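Local coordinates for protein FucU (Bifidobacterium longum subsp. infantis, PDB 3MVK), which probably interconverts the alpha and beta anomers of L-fucose and the pyranose and furanose forms of beta-D-ribose, at residues Val62-Thr67 with Leu139-Val144; Asp24-Ala29 with Cys124-Gly129. One frame throughout, in Å; residues are numbered along the deposited sequence.

Interaction 1: residues Val62-Thr67 with Leu139-Val144. With NA (sodium ion), chain B.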
loop_
_atom_site.group_PDB
_atom_site.type_symbol
_atom_site.label_atom_id
_atom_site.label_comp_id
_atom_site.label_asym_id
_atom_site.label_seq_id
_atom_site.Cartn_x
_atom_site.Cartn_y
_atom_site.Cartn_z
ATOM N N VAL G 62 8.349 14.379 -29.236
ATOM C CA VAL G 62 8.117 15.100 -27.986
ATOM C C VAL G 62 9.321 15.201 -27.041
ATOM O O VAL G 62 9.251 15.858 -26.001
ATOM C CB VAL G 62 6.891 14.537 -27.222
ATOM C CG1 VAL G 62 5.624 14.743 -28.031
ATOM C CG2 VAL G 62 7.086 13.067 -26.870
ATOM N N PHE G 63 10.436 14.590 -27.423
ATOM C CA PHE G 63 11.550 14.362 -26.507
ATOM C C PHE G 63 12.817 14.869 -27.172
ATOM O O PHE G 63 13.303 14.262 -28.140
ATOM C CB PHE G 63 11.647 12.856 -26.242
ATOM C CG PHE G 63 12.700 12.430 -25.236
ATOM C CD1 PHE G 63 12.338 12.149 -23.912
ATOM C CD2 PHE G 63 14.007 12.191 -25.629
ATOM C CE1 PHE G 63 13.291 11.684 -22.971
ATOM C CE2 PHE G 63 14.971 11.735 -24.709
ATOM C CZ PHE G 63 14.612 11.473 -23.376
ATOM N N PRO G 64 13.348 15.995 -26.679
ATOM C CA PRO G 64 14.598 16.516 -27.220
ATOM C C PRO G 64 15.800 15.690 -26.766
ATOM O O PRO G 64 15.915 15.322 -25.581
ATOM C CB PRO G 64 14.663 17.947 -26.642
ATOM C CG PRO G 64 13.944 17.843 -25.353
ATOM C CD PRO G 64 12.864 16.782 -25.524
ATOM N N LEU G 65 16.681 15.374 -27.711
ATOM C CA LEU G 65 17.903 14.656 -27.367
ATOM C C LEU G 65 18.944 15.624 -26.849
ATOM O O LEU G 65 19.146 16.692 -27.445
ATOM C CB LEU G 65 18.462 13.928 -28.589
ATOM C CG LEU G 65 17.697 12.687 -29.043
ATOM C CD1 LEU G 65 18.294 12.183 -30.342
ATOM C CD2 LEU G 65 17.733 11.604 -27.954
ATOM N N ASP G 66 19.639 15.211 -25.794
ATOM C CA ASP G 66 20.624 16.035 -25.098
ATOM C C ASP G 66 21.784 16.492 -25.984
ATOM O O ASP G 66 22.489 15.655 -26.574
ATOM C CB ASP G 66 21.164 15.296 -23.880
ATOM C CG ASP G 66 21.782 16.226 -22.838
ATOM O OD1 ASP G 66 21.843 17.469 -23.059
ATOM O OD2 ASP G 66 22.220 15.694 -21.795
ATOM N N THR G 67 21.978 17.810 -26.048
ATOM C CA THR G 67 23.096 18.408 -26.795
ATOM C C THR G 67 24.296 18.697 -25.882
ATOM O O THR G 67 25.344 19.125 -26.367
ATOM C CB THR G 67 22.680 19.736 -27.495
ATOM O OG1 THR G 67 22.300 20.692 -26.498
ATOM C CG2 THR G 67 21.523 19.517 -28.476
ATOM N N LEU G 139 18.063 6.652 -24.427
ATOM C CA LEU G 139 17.952 8.043 -24.884
ATOM C C LEU G 139 18.103 8.963 -23.686
ATOM O O LEU G 139 17.505 8.690 -22.639
ATOM C CB LEU G 139 16.586 8.302 -25.496
ATOM C CG LEU G 139 16.227 7.523 -26.765
ATOM C CD1 LEU G 139 14.868 7.996 -27.237
ATOM C CD2 LEU G 139 17.287 7.792 -27.839
ATOM N N GLN G 140 18.910 10.015 -23.824
ATOM C CA GLN G 140 19.094 10.995 -22.748
ATOM C C GLN G 140 18.431 12.315 -23.118
ATOM O O GLN G 140 18.664 12.862 -24.203
ATOM C CB GLN G 140 20.582 11.247 -22.488
ATOM C CG GLN G 140 20.824 12.152 -21.283
ATOM C CD GLN G 140 22.265 12.106 -20.842
ATOM O OE1 GLN G 140 22.772 11.047 -20.454
ATOM N NE2 GLN G 140 22.940 13.255 -20.887
ATOM N N LYS G 141 17.633 12.854 -22.199
ATOM C CA LYS G 141 16.830 14.027 -22.512
ATOM C C LYS G 141 17.631 15.313 -22.436
ATOM O O LYS G 141 18.444 15.504 -21.534
ATOM C CB LYS G 141 15.617 14.122 -21.585
ATOM C CG LYS G 141 14.605 15.200 -22.031
ATOM C CD LYS G 141 13.347 15.123 -21.152
ATOM C CE LYS G 141 12.306 16.115 -21.613
ATOM N NZ LYS G 141 11.046 16.134 -20.797
ATOM N N GLY G 142 17.377 16.181 -23.402
ATOM C CA GLY G 142 17.992 17.475 -23.437
ATOM C C GLY G 142 17.147 18.556 -22.801
ATOM O O GLY G 142 16.282 18.276 -21.960
ATOM N N VAL G 143 17.454 19.786 -23.200
ATOM C CA VAL G 143 16.875 21.007 -22.645
ATOM C C VAL G 143 15.743 21.443 -23.554
ATOM O O VAL G 143 15.797 21.235 -24.769
ATOM C CB VAL G 143 17.943 22.145 -22.618
ATOM C CG1 VAL G 143 17.317 23.527 -22.372
ATOM C CG2 VAL G 143 18.992 21.831 -21.569
ATOM N N VAL G 144 14.723 22.039 -22.946
ATOM C CA VAL G 144 13.703 22.778 -23.674
ATOM C C VAL G 144 14.053 24.252 -23.435
ATOM O O VAL G 144 13.925 24.758 -22.309
ATOM C CB VAL G 144 12.285 22.431 -23.184
ATOM C CG1 VAL G 144 11.229 23.195 -23.985
ATOM C CG2 VAL G 144 12.038 20.939 -23.280
HETATM NA NA NA B . 19.965 20.042 -25.047
HETATM O O HOH W 1 9.782 15.165 -23.404
#

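Interaction 2: residues Asp24-Ala29 with Cys124-Gly129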
loop_
_atom_site.group_PDB
_atom_site.type_symbol
_atom_site.label_atom_id
_atom_site.label_comp_id
_atom_site.label_asym_id
_atom_site.label_seq_id
_atom_site.Cartn_x
_atom_site.Cartn_y
_atom_site.Cartn_z
ATOM N N ASP G 24 17.978 13.026 -17.704
ATOM C CA ASP G 24 17.245 11.776 -17.460
ATOM C C ASP G 24 17.318 10.876 -18.680
ATOM O O ASP G 24 17.376 11.363 -19.815
ATOM C CB ASP G 24 15.758 12.039 -17.150
ATOM C CG ASP G 24 15.517 12.418 -15.699
ATOM O OD1 ASP G 24 16.279 11.983 -14.810
ATOM O OD2 ASP G 24 14.523 13.135 -15.463
ATOM N N GLN G 25 17.324 9.567 -18.427
ATOM C CA GLN G 25 17.396 8.562 -19.501
ATOM C C GLN G 25 16.182 7.640 -19.511
ATOM O O GLN G 25 15.600 7.318 -18.468
ATOM C CB GLN G 25 18.655 7.714 -19.362
ATOM C CG GLN G 25 19.913 8.523 -19.606
ATOM C CD GLN G 25 21.178 7.715 -19.424
ATOM O OE1 GLN G 25 21.135 6.554 -19.031
ATOM N NE2 GLN G 25 22.324 8.345 -19.687
ATOM N N LEU G 26 15.795 7.210 -20.708
ATOM C CA LEU G 26 14.855 6.125 -20.817
ATOM C C LEU G 26 15.451 5.063 -21.739
ATOM O O LEU G 26 16.356 5.347 -22.537
ATOM C CB LEU G 26 13.491 6.614 -21.330
ATOM C CG LEU G 26 13.418 7.218 -22.738
ATOM C CD1 LEU G 26 13.525 6.152 -23.839
ATOM C CD2 LEU G 26 12.130 8.005 -22.914
ATOM N N VAL G 27 14.942 3.850 -21.634
ATOM C CA VAL G 27 15.425 2.763 -22.460
ATOM C C VAL G 27 14.284 2.274 -23.343
ATOM O O VAL G 27 13.198 1.962 -22.844
ATOM C CB VAL G 27 15.876 1.570 -21.600
ATOM C CG1 VAL G 27 16.362 0.409 -22.484
ATOM C CG2 VAL G 27 16.988 1.967 -20.624
ATOM N N ILE G 28 14.521 2.217 -24.651
ATOM C CA ILE G 28 13.619 1.465 -25.534
ATOM C C ILE G 28 14.183 0.058 -25.565
ATOM O O ILE G 28 15.276 -0.161 -26.110
ATOM C CB ILE G 28 13.568 2.071 -26.966
ATOM C CG1 ILE G 28 13.151 3.544 -26.894
ATOM C CG2 ILE G 28 12.622 1.233 -27.864
ATOM C CD1 ILE G 28 13.202 4.268 -28.208
ATOM N N ALA G 29 13.462 -0.875 -24.958
ATOM C CA ALA G 29 13.941 -2.248 -24.773
ATOM C C ALA G 29 13.390 -3.091 -25.906
ATOM O O ALA G 29 12.190 -3.057 -26.180
ATOM C CB ALA G 29 13.470 -2.787 -23.409
ATOM N N CYS G 124 12.798 5.335 -16.955
ATOM C CA CYS G 124 11.720 4.562 -17.524
ATOM C C CYS G 124 12.293 3.555 -18.525
ATOM O O CYS G 124 13.199 3.887 -19.277
ATOM C CB CYS G 124 10.774 5.513 -18.241
ATOM S SG CYS G 124 9.473 4.746 -19.253
ATOM N N VAL G 125 11.760 2.338 -18.507
ATOM C CA VAL G 125 12.100 1.307 -19.519
ATOM C C VAL G 125 10.807 1.020 -20.274
ATOM O O VAL G 125 9.773 0.713 -19.677
ATOM C CB VAL G 125 12.625 0.009 -18.850
ATOM C CG1 VAL G 125 12.920 -1.071 -19.902
ATOM C CG2 VAL G 125 13.871 0.302 -18.023
ATOM N N ILE G 126 10.857 1.178 -21.586
ATOM C CA ILE G 126 9.720 0.894 -22.454
ATOM C C ILE G 126 9.923 -0.487 -23.053
ATOM O O ILE G 126 10.868 -0.691 -23.812
ATOM C CB ILE G 126 9.653 1.921 -23.581
ATOM C CG1 ILE G 126 9.447 3.325 -23.006
ATOM C CG2 ILE G 126 8.536 1.575 -24.587
ATOM C CD1 ILE G 126 9.731 4.423 -24.039
ATOM N N ALA G 127 9.026 -1.419 -22.723
ATOM C CA ALA G 127 9.185 -2.819 -23.163
ATOM C C ALA G 127 8.518 -2.982 -24.525
ATOM O O ALA G 127 7.298 -3.188 -24.601
ATOM C CB ALA G 127 8.569 -3.768 -22.139
ATOM N N SER G 128 9.303 -2.861 -25.592
ATOM C CA SER G 128 8.735 -3.022 -26.945
ATOM C C SER G 128 8.593 -4.481 -27.289
ATOM O O SER G 128 8.989 -5.373 -26.526
ATOM C CB SER G 128 9.598 -2.352 -28.029
ATOM O OG SER G 128 10.713 -3.157 -28.396
ATOM N N GLY G 129 8.012 -4.719 -28.461
ATOM C CA GLY G 129 7.985 -6.065 -29.018
ATOM C C GLY G 129 8.962 -6.275 -30.150
ATOM O O GLY G 129 8.811 -7.228 -30.909
#

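Interaction 1: residues Val62-Thr67 with Leu139-Val144
D66 and Q140 join the loop that follows helix 52-60 to the end of strand 137-140 in this RbsD/FucU fold, the two segments running almost at right angles and sharing one isolated beta bridge, L65 with K141. Two backbone hydrogen bonds frame that bridge: G142 N to P64 O (2.8 Å), the donor standing well above the carbonyl plane, and D66 N to Q140 O. G142 packs so closely on D66 that a beta carbon there would run into D66 CA, L65 O and the sodium ion, which T67 OG1 binds at 2.8 Å. Among side chains, Q140 NE2 gives a nearly straight bond to D66 OD2 (2.7 Å), meeting the anti lone pair of that oxygen and keeping it in the amide plane. D66 OD1 is engaged by H22 NE2 and Y68 N, and Q140 OE1 by Q25, which should fix both flat groups in rotation.

F63 packs on K141 and L139 CB, with M20 and L17 also against it. Its CG is anti to the backbone N (chi1 -176°), and K141 CG lies over one face of the ring, offset toward the edge, 4.1 Å from the centroid, in a CH-pi contact. K141 CB meets F63 CZ at 3.4 Å. L65 CD2 meets L139 CD2 at 3.8 Å, while P64 CG touches V144 CG2. The extended K141 chain carries NZ to the carbonyl oxygens of L17 and M20, at the end of helix 11-19 and just beyond it. A water accepts from K141 NZ at 3.1 Å and donates to V62 O at 2.7 Å.

Interaction 2: residues Asp24-Ala29 with Cys124-Gly129
V27 and I126 lie on strands 25-29 and 124-128, parallel neighbours inside the mixed sheet; the axes of the two strand segments come within 4.7 Å of each other, 15° from parallel. The strands are joined by V27 N to C124 O, I126 N to V27 O (2.8 Å) and A29 N to I126 O. V27 pairs with V125 and I28 with I126. V27, A29 and V125 turn to one side of the sheet, where A29 CB meets V125 CG1 at 3.9 Å; L26, I28, C124 and I126 turn to the other.

I126 can be followed outward. Its CB rests 3.6 Å from V27 O, and CG1, anti to the carbonyl carbon (chi1 -62°), stays near the same oxygen at 4.0 Å. From there CD1 reaches L26 CD1, on the same face of the sheet, at 4.2 Å, the two side chains crossing at a slant.

At the far end A29 O accepts two bonds from one residue: S128 N (3.0 Å), in the carbonyl plane, and S128 OG (2.7 Å), tilted from it. S128 OG also accepts from E130 N, two residues on. With an alanine in place of S128, A29 O would probably keep just the backbone N-H of these two donors, and E130 N would lose the hydroxyl as its acceptor.

The side bearing I28 and I126 packs against helix 52-60 through I59, while L13 of helix 11-19 covers C124 and I126; strand 43-47 flanks strand 124-128 on its other edge, and strand 137-140 flanks strand 25-29.

Overall arrangement
The two interactions have centres about 15 Å apart and meet at the sheet: strand 25-29 of interaction 2 lies between strand 124-128 and strand 137-140, whose end enters interaction 1. Along the chain the segments alternate, 24-29, 62-67, 124-129, 139-144, so each contact ties an early part of the chain to a late one. K141 N lies 2.8 Å from D24 O, a probable hydrogen bond that joins the contacts directly. Interaction 2 is near the centre of the chain; interaction 1 lies further out, beside the sodium ion. Both contacts reach the second subunit, V144 N through N32 and D24 OD1 through S37 of that subunit.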